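Side-chain contacts in signal recognition 54 kDa protein (Pyrococcus furiosus, PDB 3DM5), which belongs to the signal recognition particle SRP54 family, joining a helical bundle and a P-loop GTPase-type domain to a signal peptide binding domain: residues 103-108 with 118-123; 136-141 with 168-173; 173-178 with 184-189. All coordinates share one frame; numbering follows the deposited sequence.

Contact 1 of 3, residues 103-108 with 118-123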
loop_
_atom_site.group_PDB
_atom_site.type_symbol
_atom_site.label_atom_id
_atom_site.label_comp_id
_atom_site.label_asym_id
_atom_site.label_seq_id
_atom_site.Cartn_x
_atom_site.Cartn_y
_atom_site.Cartn_z
ATOM N N LEU A 103 7.079 -11.963 -41.350
ATOM C CA LEU A 103 6.312 -11.936 -40.105
ATOM C C LEU A 103 5.253 -10.866 -40.237
ATOM O O LEU A 103 5.560 -9.693 -40.512
ATOM C CB LEU A 103 7.225 -11.661 -38.907
ATOM C CG LEU A 103 8.441 -12.589 -38.776
ATOM C CD1 LEU A 103 9.293 -12.200 -37.580
ATOM C CD2 LEU A 103 8.014 -14.047 -38.711
ATOM N N LEU A 104 4.002 -11.270 -40.067
ATOM C CA LEU A 104 2.896 -10.346 -40.246
ATOM C C LEU A 104 2.342 -9.970 -38.877
ATOM O O LEU A 104 1.919 -10.841 -38.113
ATOM C CB LEU A 104 1.817 -10.964 -41.156
ATOM C CG LEU A 104 0.462 -10.260 -41.264
ATOM C CD1 LEU A 104 0.606 -8.959 -42.030
ATOM C CD2 LEU A 104 -0.542 -11.180 -41.940
ATOM N N MET A 105 2.369 -8.673 -38.561
ATOM C CA MET A 105 1.976 -8.194 -37.228
ATOM C C MET A 105 0.601 -7.540 -37.224
ATOM O O MET A 105 0.337 -6.631 -38.001
ATOM C CB MET A 105 3.001 -7.206 -36.694
ATOM C CG MET A 105 4.421 -7.628 -36.990
ATOM S SD MET A 105 4.934 -8.995 -35.960
ATOM C CE MET A 105 5.127 -8.129 -34.392
ATOM N N VAL A 106 -0.270 -8.005 -36.334
ATOM C CA VAL A 106 -1.629 -7.483 -36.232
ATOM C C VAL A 106 -1.892 -7.058 -34.789
ATOM O O VAL A 106 -1.222 -7.528 -33.869
ATOM C CB VAL A 106 -2.686 -8.529 -36.757
ATOM C CG1 VAL A 106 -2.463 -8.772 -38.213
ATOM C CG2 VAL A 106 -2.542 -9.824 -36.052
ATOM N N GLY A 107 -2.842 -6.148 -34.594
ATOM C CA GLY A 107 -3.143 -5.625 -33.269
ATOM C C GLY A 107 -3.978 -4.360 -33.285
ATOM O O GLY A 107 -3.961 -3.594 -34.244
ATOM N N ILE A 108 -4.699 -4.115 -32.204
ATOM C CA ILE A 108 -5.555 -2.938 -32.162
ATOM C C ILE A 108 -4.785 -1.718 -31.671
ATOM O O ILE A 108 -3.669 -1.856 -31.166
ATOM C CB ILE A 108 -6.819 -3.188 -31.323
ATOM C CG1 ILE A 108 -6.578 -2.923 -29.847
ATOM C CG2 ILE A 108 -7.277 -4.611 -31.476
ATOM C CD1 ILE A 108 -7.543 -3.710 -29.009
ATOM N N ALA A 118 9.232 -2.515 -34.108
ATOM C CA ALA A 118 10.619 -2.028 -34.026
ATOM C C ALA A 118 11.478 -2.898 -33.131
ATOM O O ALA A 118 12.627 -3.198 -33.464
ATOM C CB ALA A 118 10.665 -0.584 -33.543
ATOM N N LYS A 119 10.916 -3.291 -31.988
ATOM C CA LYS A 119 11.615 -4.134 -31.041
ATOM C C LYS A 119 12.036 -5.450 -31.667
ATOM O O LYS A 119 13.184 -5.899 -31.497
ATOM C CB LYS A 119 10.746 -4.402 -29.803
ATOM C CG LYS A 119 10.493 -3.181 -28.927
ATOM C CD LYS A 119 9.572 -3.563 -27.801
ATOM C CE LYS A 119 9.246 -2.413 -26.869
ATOM N NZ LYS A 119 8.596 -2.978 -25.641
ATOM N N LEU A 120 11.088 -6.077 -32.368
ATOM C CA LEU A 120 11.326 -7.341 -33.065
ATOM C C LEU A 120 12.356 -7.177 -34.205
ATOM O O LEU A 120 13.265 -7.981 -34.356
ATOM C CB LEU A 120 10.005 -7.910 -33.571
ATOM C CG LEU A 120 9.974 -9.393 -33.921
ATOM C CD1 LEU A 120 10.426 -10.236 -32.754
ATOM C CD2 LEU A 120 8.583 -9.753 -34.338
ATOM N N ALA A 121 12.251 -6.110 -34.978
ATOM C CA ALA A 121 13.245 -5.856 -36.016
ATOM C C ALA A 121 14.636 -5.729 -35.411
ATOM O O ALA A 121 15.593 -6.362 -35.878
ATOM C CB ALA A 121 12.893 -4.612 -36.793
ATOM N N ARG A 122 14.743 -4.921 -34.363
ATOM C CA ARG A 122 16.022 -4.703 -33.694
ATOM C C ARG A 122 16.558 -5.986 -33.046
ATOM O O ARG A 122 17.761 -6.242 -33.084
ATOM C CB ARG A 122 15.901 -3.594 -32.638
ATOM C CG ARG A 122 17.103 -3.482 -31.693
ATOM C CD ARG A 122 18.374 -3.087 -32.435
ATOM N NE ARG A 122 19.499 -2.934 -31.520
ATOM C CZ ARG A 122 20.773 -2.892 -31.895
ATOM N NH1 ARG A 122 21.087 -3.005 -33.176
ATOM N NH2 ARG A 122 21.734 -2.747 -30.989
ATOM N N TYR A 123 15.676 -6.776 -32.437
ATOM C CA TYR A 123 16.080 -8.049 -31.864
ATOM C C TYR A 123 16.806 -8.881 -32.914
ATOM O O TYR A 123 17.873 -9.436 -32.648
ATOM C CB TYR A 123 14.864 -8.822 -31.314
ATOM C CG TYR A 123 15.123 -10.279 -30.979
ATOM C CD1 TYR A 123 15.451 -10.664 -29.693
ATOM C CD2 TYR A 123 15.029 -11.278 -31.948
ATOM C CE1 TYR A 123 15.685 -12.002 -29.377
ATOM C CE2 TYR A 123 15.271 -12.628 -31.632
ATOM C CZ TYR A 123 15.596 -12.971 -30.346
ATOM O OH TYR A 123 15.837 -14.284 -29.998
#

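Contact 2 of 3, residues 136-141 with 168-173. With GDP (guanosine-5'-diphosphate), chain J.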
loop_
_atom_site.group_PDB
_atom_site.type_symbol
_atom_site.label_atom_id
_atom_site.label_comp_id
_atom_site.label_asym_id
_atom_site.label_seq_id
_atom_site.Cartn_x
_atom_site.Cartn_y
_atom_site.Cartn_z
ATOM N N SER A 136 2.347 -1.061 -43.486
ATOM C CA SER A 136 1.113 -0.989 -44.252
ATOM C C SER A 136 -0.046 -0.510 -43.386
ATOM O O SER A 136 -1.200 -0.838 -43.638
ATOM C CB SER A 136 0.796 -2.336 -44.917
ATOM O OG SER A 136 0.557 -3.356 -43.966
ATOM N N ASP A 137 0.283 0.269 -42.356
ATOM C CA ASP A 137 -0.699 0.796 -41.405
ATOM C C ASP A 137 -1.335 2.056 -41.962
ATOM O O ASP A 137 -0.840 3.165 -41.743
ATOM C CB ASP A 137 -0.041 1.096 -40.048
ATOM C CG ASP A 137 -1.058 1.353 -38.924
ATOM O OD1 ASP A 137 -2.262 1.461 -39.212
ATOM O OD2 ASP A 137 -0.642 1.444 -37.741
ATOM N N THR A 138 -2.435 1.864 -42.685
ATOM C CA THR A 138 -3.164 2.953 -43.319
ATOM C C THR A 138 -4.150 3.581 -42.335
ATOM O O THR A 138 -4.737 4.619 -42.619
ATOM C CB THR A 138 -3.927 2.457 -44.578
ATOM O OG1 THR A 138 -4.798 1.377 -44.222
ATOM C CG2 THR A 138 -2.956 1.967 -45.637
ATOM N N TRP A 139 -4.316 2.932 -41.181
ATOM C CA TRP A 139 -5.256 3.348 -40.126
ATOM C C TRP A 139 -4.735 4.508 -39.245
ATOM O O TRP A 139 -5.515 5.285 -38.697
ATOM C CB TRP A 139 -5.603 2.138 -39.253
ATOM C CG TRP A 139 -6.963 2.176 -38.631
ATOM C CD1 TRP A 139 -8.158 1.896 -39.241
ATOM C CD2 TRP A 139 -7.269 2.477 -37.262
ATOM N NE1 TRP A 139 -9.189 2.020 -38.334
ATOM C CE2 TRP A 139 -8.671 2.379 -37.117
ATOM C CE3 TRP A 139 -6.493 2.824 -36.147
ATOM C CZ2 TRP A 139 -9.314 2.623 -35.898
ATOM C CZ3 TRP A 139 -7.134 3.063 -34.939
ATOM C CH2 TRP A 139 -8.533 2.964 -34.824
ATOM N N ARG A 140 -3.418 4.594 -39.095
ATOM C CA ARG A 140 -2.765 5.741 -38.470
ATOM C C ARG A 140 -1.384 5.901 -39.097
ATOM O O ARG A 140 -0.380 5.485 -38.517
ATOM C CB ARG A 140 -2.667 5.589 -36.947
ATOM C CG ARG A 140 -2.520 4.144 -36.426
ATOM C CD ARG A 140 -1.847 4.127 -35.044
ATOM N NE ARG A 140 -0.740 5.083 -35.021
ATOM C CZ ARG A 140 0.330 5.004 -34.233
ATOM N NH1 ARG A 140 0.471 4.001 -33.373
ATOM N NH2 ARG A 140 1.268 5.936 -34.320
ATOM N N PRO A 141 -1.340 6.494 -40.305
ATOM C CA PRO A 141 -0.155 6.699 -41.157
ATOM C C PRO A 141 1.032 7.420 -40.489
ATOM O O PRO A 141 2.140 7.381 -41.047
ATOM C CB PRO A 141 -0.709 7.544 -42.328
ATOM C CG PRO A 141 -2.031 8.091 -41.819
ATOM C CD PRO A 141 -2.561 6.977 -40.976
ATOM N N ILE A 168 -3.841 -3.759 -48.371
ATOM C CA ILE A 168 -3.248 -4.939 -49.006
ATOM C C ILE A 168 -2.268 -4.555 -50.144
ATOM O O ILE A 168 -1.184 -5.127 -50.274
ATOM C CB ILE A 168 -4.339 -5.867 -49.559
ATOM C CG1 ILE A 168 -5.565 -5.833 -48.653
ATOM C CG2 ILE A 168 -3.826 -7.268 -49.675
ATOM C CD1 ILE A 168 -5.662 -7.007 -47.706
ATOM N N LYS A 169 -2.638 -3.587 -50.967
ATOM C CA LYS A 169 -1.703 -3.124 -51.970
ATOM C C LYS A 169 -0.395 -2.755 -51.292
ATOM O O LYS A 169 0.681 -3.196 -51.712
ATOM C CB LYS A 169 -2.259 -1.917 -52.719
ATOM C CG LYS A 169 -2.763 -2.207 -54.124
ATOM C CD LYS A 169 -3.007 -0.888 -54.870
ATOM C CE LYS A 169 -1.939 0.160 -54.514
ATOM N NZ LYS A 169 -2.110 1.468 -55.223
ATOM N N LEU A 170 -0.502 -1.951 -50.234
ATOM C CA LEU A 170 0.658 -1.399 -49.539
ATOM C C LEU A 170 1.560 -2.510 -49.034
ATOM O O LEU A 170 2.772 -2.494 -49.227
ATOM C CB LEU A 170 0.202 -0.565 -48.351
ATOM C CG LEU A 170 0.708 0.866 -48.281
ATOM C CD1 LEU A 170 0.457 1.406 -46.897
ATOM C CD2 LEU A 170 2.170 0.952 -48.667
ATOM N N ALA A 171 0.945 -3.486 -48.386
ATOM C CA ALA A 171 1.691 -4.593 -47.811
ATOM C C ALA A 171 2.421 -5.418 -48.871
ATOM O O ALA A 171 3.528 -5.902 -48.633
ATOM C CB ALA A 171 0.769 -5.479 -46.923
ATOM N N LYS A 172 1.809 -5.572 -50.042
ATOM C CA LYS A 172 2.456 -6.301 -51.135
ATOM C C LYS A 172 3.572 -5.495 -51.811
ATOM O O LYS A 172 4.663 -6.018 -52.034
ATOM C CB LYS A 172 1.438 -6.785 -52.170
ATOM N N GLU A 173 3.313 -4.234 -52.141
ATOM C CA GLU A 173 4.387 -3.396 -52.681
ATOM C C GLU A 173 5.599 -3.403 -51.742
ATOM O O GLU A 173 6.748 -3.477 -52.187
ATOM C CB GLU A 173 3.938 -1.947 -52.856
ATOM C CG GLU A 173 2.713 -1.725 -53.691
ATOM C CD GLU A 173 2.230 -0.283 -53.610
ATOM O OE1 GLU A 173 3.058 0.617 -53.306
ATOM O OE2 GLU A 173 1.020 -0.056 -53.843
HETATM P PB GDP J . 0.050 1.290 -31.302
HETATM O O1B GDP J . -0.335 0.276 -30.280
HETATM O O2B GDP J . -1.185 2.062 -31.696
HETATM O O3B GDP J . 0.670 0.600 -32.491
HETATM O O3A GDP J . 1.004 2.434 -30.681
HETATM P PA GDP J . 2.385 2.240 -29.884
HETATM O O1A GDP J . 3.116 3.544 -29.757
HETATM O O2A GDP J . 3.275 1.208 -30.515
HETATM O "O5'" GDP J . 1.864 1.819 -28.423
HETATM C "C5'" GDP J . 1.116 2.795 -27.708
HETATM C "C4'" GDP J . 1.769 3.106 -26.358
HETATM O "O4'" GDP J . 2.134 1.928 -25.602
HETATM C "C3'" GDP J . 3.034 3.927 -26.536
HETATM O "O3'" GDP J . 2.956 4.960 -25.549
HETATM C "C2'" GDP J . 4.156 2.947 -26.246
HETATM O "O2'" GDP J . 5.264 3.556 -25.623
HETATM C "C1'" GDP J . 3.522 2.025 -25.235
HETATM N N9 GDP J . 4.117 0.680 -25.188
HETATM C C8 GDP J . 4.224 -0.234 -26.166
HETATM N N7 GDP J . 4.799 -1.374 -25.694
HETATM C C5 GDP J . 5.046 -1.187 -24.383
HETATM C C6 GDP J . 5.635 -1.958 -23.256
HETATM O O6 GDP J . 6.051 -3.133 -23.395
HETATM N N1 GDP J . 5.709 -1.353 -22.064
HETATM C C2 GDP J . 5.262 -0.103 -21.853
HETATM N N2 GDP J . 5.369 0.428 -20.616
HETATM N N3 GDP J . 4.710 0.654 -22.820
HETATM C C4 GDP J . 4.588 0.170 -24.069
#

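Contact 3 of 3, residues 173-178 with 184-189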
loop_
_atom_site.group_PDB
_atom_site.type_symbol
_atom_site.label_atom_id
_atom_site.label_comp_id
_atom_site.label_asym_id
_atom_site.label_seq_id
_atom_site.Cartn_x
_atom_site.Cartn_y
_atom_site.Cartn_z
ATOM N N GLU A 173 3.313 -4.234 -52.141
ATOM C CA GLU A 173 4.387 -3.396 -52.681
ATOM C C GLU A 173 5.599 -3.403 -51.742
ATOM O O GLU A 173 6.748 -3.477 -52.187
ATOM C CB GLU A 173 3.938 -1.947 -52.856
ATOM C CG GLU A 173 2.713 -1.725 -53.691
ATOM C CD GLU A 173 2.230 -0.283 -53.610
ATOM O OE1 GLU A 173 3.058 0.617 -53.306
ATOM O OE2 GLU A 173 1.020 -0.056 -53.843
ATOM N N GLY A 174 5.334 -3.299 -50.440
ATOM C CA GLY A 174 6.394 -3.214 -49.460
ATOM C C GLY A 174 7.207 -4.484 -49.446
ATOM O O GLY A 174 8.432 -4.461 -49.546
ATOM N N VAL A 175 6.519 -5.610 -49.338
ATOM C CA VAL A 175 7.210 -6.881 -49.238
ATOM C C VAL A 175 8.098 -7.096 -50.470
ATOM O O VAL A 175 9.247 -7.520 -50.359
ATOM C CB VAL A 175 6.205 -8.036 -49.054
ATOM C CG1 VAL A 175 6.880 -9.376 -49.221
ATOM C CG2 VAL A 175 5.544 -7.935 -47.691
ATOM N N ASP A 176 7.569 -6.777 -51.645
ATOM C CA ASP A 176 8.321 -6.971 -52.884
ATOM C C ASP A 176 9.537 -6.057 -52.939
ATOM O O ASP A 176 10.634 -6.485 -53.307
ATOM C CB ASP A 176 7.408 -6.791 -54.104
ATOM C CG ASP A 176 6.361 -7.900 -54.207
ATOM O OD1 ASP A 176 6.580 -8.971 -53.588
ATOM O OD2 ASP A 176 5.322 -7.707 -54.883
ATOM N N TYR A 177 9.344 -4.806 -52.538
ATOM C CA TYR A 177 10.448 -3.861 -52.456
ATOM C C TYR A 177 11.541 -4.297 -51.481
ATOM O O TYR A 177 12.681 -4.486 -51.890
ATOM C CB TYR A 177 9.955 -2.449 -52.120
ATOM C CG TYR A 177 11.035 -1.398 -52.246
ATOM C CD1 TYR A 177 11.176 -0.654 -53.411
ATOM C CD2 TYR A 177 11.920 -1.152 -51.201
ATOM C CE1 TYR A 177 12.163 0.307 -53.525
ATOM C CE2 TYR A 177 12.909 -0.196 -51.311
ATOM C CZ TYR A 177 13.027 0.528 -52.473
ATOM O OH TYR A 177 14.017 1.480 -52.573
ATOM N N PHE A 178 11.207 -4.447 -50.199
ATOM C CA PHE A 178 12.216 -4.842 -49.224
ATOM C C PHE A 178 12.815 -6.209 -49.622
ATOM O O PHE A 178 13.993 -6.474 -49.365
ATOM C CB PHE A 178 11.688 -4.817 -47.778
ATOM N N ASP A 184 16.948 -10.763 -45.023
ATOM C CA ASP A 184 16.667 -12.068 -44.447
ATOM C C ASP A 184 15.271 -12.073 -43.821
ATOM O O ASP A 184 14.532 -13.045 -43.927
ATOM C CB ASP A 184 17.682 -12.376 -43.345
ATOM C CG ASP A 184 19.108 -12.471 -43.858
ATOM O OD1 ASP A 184 19.999 -11.794 -43.279
ATOM O OD2 ASP A 184 19.340 -13.238 -44.818
ATOM N N ILE A 185 14.922 -10.987 -43.144
ATOM C CA ILE A 185 13.672 -10.951 -42.393
ATOM C C ILE A 185 12.859 -9.720 -42.755
ATOM O O ILE A 185 13.384 -8.609 -42.792
ATOM C CB ILE A 185 13.901 -11.046 -40.843
ATOM C CG1 ILE A 185 14.597 -12.368 -40.502
ATOM C CG2 ILE A 185 12.576 -10.942 -40.081
ATOM C CD1 ILE A 185 14.861 -12.593 -39.054
ATOM N N ILE A 186 11.582 -9.934 -43.054
ATOM C CA ILE A 186 10.672 -8.828 -43.284
ATOM C C ILE A 186 9.546 -8.837 -42.244
ATOM O O ILE A 186 8.853 -9.852 -42.081
ATOM C CB ILE A 186 10.040 -8.880 -44.678
ATOM C CG1 ILE A 186 11.112 -9.058 -45.747
ATOM C CG2 ILE A 186 9.247 -7.613 -44.937
ATOM C CD1 ILE A 186 10.543 -9.235 -47.147
ATOM N N ILE A 187 9.379 -7.707 -41.550
ATOM C CA ILE A 187 8.305 -7.548 -40.582
ATOM C C ILE A 187 7.285 -6.573 -41.123
ATOM O O ILE A 187 7.626 -5.450 -41.469
ATOM C CB ILE A 187 8.822 -7.038 -39.242
ATOM C CG1 ILE A 187 9.716 -8.100 -38.620
ATOM C CG2 ILE A 187 7.648 -6.745 -38.326
ATOM C CD1 ILE A 187 10.891 -7.564 -37.919
ATOM N N VAL A 188 6.039 -7.028 -41.205
ATOM C CA VAL A 188 4.957 -6.262 -41.807
ATOM C C VAL A 188 3.971 -5.786 -40.750
ATOM O O VAL A 188 3.364 -6.587 -40.033
ATOM C CB VAL A 188 4.176 -7.088 -42.855
ATOM C CG1 VAL A 188 3.312 -6.162 -43.686
ATOM C CG2 VAL A 188 5.137 -7.900 -43.728
ATOM N N ASP A 189 3.838 -4.469 -40.674
ATOM C CA ASP A 189 3.053 -3.771 -39.678
ATOM C C ASP A 189 1.736 -3.375 -40.328
ATOM O O ASP A 189 1.685 -2.423 -41.103
ATOM C CB ASP A 189 3.820 -2.507 -39.228
ATOM C CG ASP A 189 3.021 -1.630 -38.270
ATOM O OD1 ASP A 189 2.333 -2.184 -37.392
ATOM O OD2 ASP A 189 3.081 -0.394 -38.387
#

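Contact 1 of 3, residues 103-108 with 118-123
Leu120 reaches from helix 118-123 toward the strand that carries residues 103-105, and its CD2 methyl meets both Leu103 and Met105. With CG anti to the backbone N (chi1 -161°), the isobutyl group projects off the helix and presents one branch of its fork to the sheet. The Leu103 chain meets it at about a right angle, and the two touch at branch ends, CD1 of Leu103 lying 4.1 Å from CD2 of Leu120. Met105 approaches at a slant instead. Its chain bends twice, at chi2 (-74°) and chi3 (-73°), which curls the thioether toward the helix: CE comes to 3.8 Å from Leu120 CD2, and SD to 4.1 Å from the same methyl. One leucine branch is thus held by two strand residues of like facing, purely through apolar packing. The example illustrates the strand-loop-helix unit of P-loop proteins, and Gly107 probably opens the Walker A loop that joins the two elements. Strand alternation turns Leu104 and Val106 to the other side of the sheet, onto helix 198-211. Met105 also touches Ile187 and Ile217 of the flanking strands, while Ala121 rests on Ile187, so helix 113-125 spans more than one strand.

Contact 2 of 3, residues 136-141 with 168-173
The Arg140 guanidinium is turned to GDP, while Ser136 and Thr138 of the same loop pack on Leu170 and Ala171. The beta phosphorus of the nucleotide lies at the guanidinium edge, in its plane, and NH1 gives a weak hydrogen bond to GDP O2B at 3.1 Å, bent to 137° at the hydrogen. Gln146 bonds to both partners: its OE1 accepts from Arg140 NH2 and its NE2 hydrogen-bonds to GDP, which may steady the arginine. The other flat group, the Trp139 indole, meets the ring of His194, the planes at about 70°. Toward the helix, the Leu170 and Thr138 side chains run antiparallel alongside each other, Leu170 CD1 resting 3.7 Å from Thr138 CG2 and 3.6 Å from Ser136 CA. The Ala171 methyl touches the serine hydroxymethyl, with CB 3.6 Å from Ser136 OG. Asp137, centre of an inverse gamma turn, receives weak bonds at OD1 from the amides of Trp139 and Arg140. The chemistry is therefore divided: a largely apolar seam joins the loop to helix 167-180, the one side-chain hydroxyl buried in it hydrogen-bonded to Asp189 O, and charge is kept for the nucleotide side, where arginine probably helps balance the diphosphate.

Contact 3 of 3, residues 173-178 with 184-189
Ile186 extends from its strand to Val175 on helix 173-178, and its longer branch can be followed outward as an example of how a beta-branched residue bridges sheet and helix. The bond from the backbone to CB already points toward the helix. At CB the side chain forks into CG2 and the longer arm, whose CG1 stands anti to the carbonyl carbon (chi1 -50°). From CG1 the chain runs fully extended (chi2 175°), which carries CD1 outward to the helix. Between the two segments this terminal methyl is the atom that makes the close contact, CB, CG1 and CG2 staying farther back. There CD1 lies 3.9 Å from the Val175 backbone oxygen and 4.2 Å from Val175 CG1, so it rests against the helix backbone and one valine branch together. The other branch of Val175 serves the next inward-facing strand residue. Its CG2 meets CG2 of Val188 at 4.0 Å, the two side chains crossing at about a right angle. Val175 thereby spreads its fork over two strand positions, one methyl to each, and everything at the interface is van der Waals contact between buried groups.

Side chains along the strand alternate. Ile186 and Val188 face helix 167-180, and both also touch Val134 of strand 131-135, while Val188 further touches Ile102 and Leu104 of strand 101-106. Ile185 and Ile187 point through to the other face, where helix 113-125 receives them at Phe124, Val117 and Ala121. Strand 185-189, lying in the sheet between strands 131-135 and 101-106, is thus sandwiched by helices on both faces, as in the three-layer alpha/beta/alpha architecture of P-loop domains, and helix 167-180 leads into it through a short turn.

All three contacts belong to the P-loop GTPase-type domain and follow one another along the chain. Contacts 2 and 3 share Glu173 and helix 167-180, their centres about 11 Å apart; the loop of contact 2 also meets the end of the strand of contact 3, Ser136 N probably donating to Asp189 O. Contacts 1 and 3 lie about 12 Å apart between centres and join through neighbouring parallel strands, 101-106 and 185-189, one helix packing on each face. Contacts 1 and 2, about 14 Å apart between centres, do not touch. Together they show a central sheet linking its two helical layers, while the loops leaving its strands approach GDP.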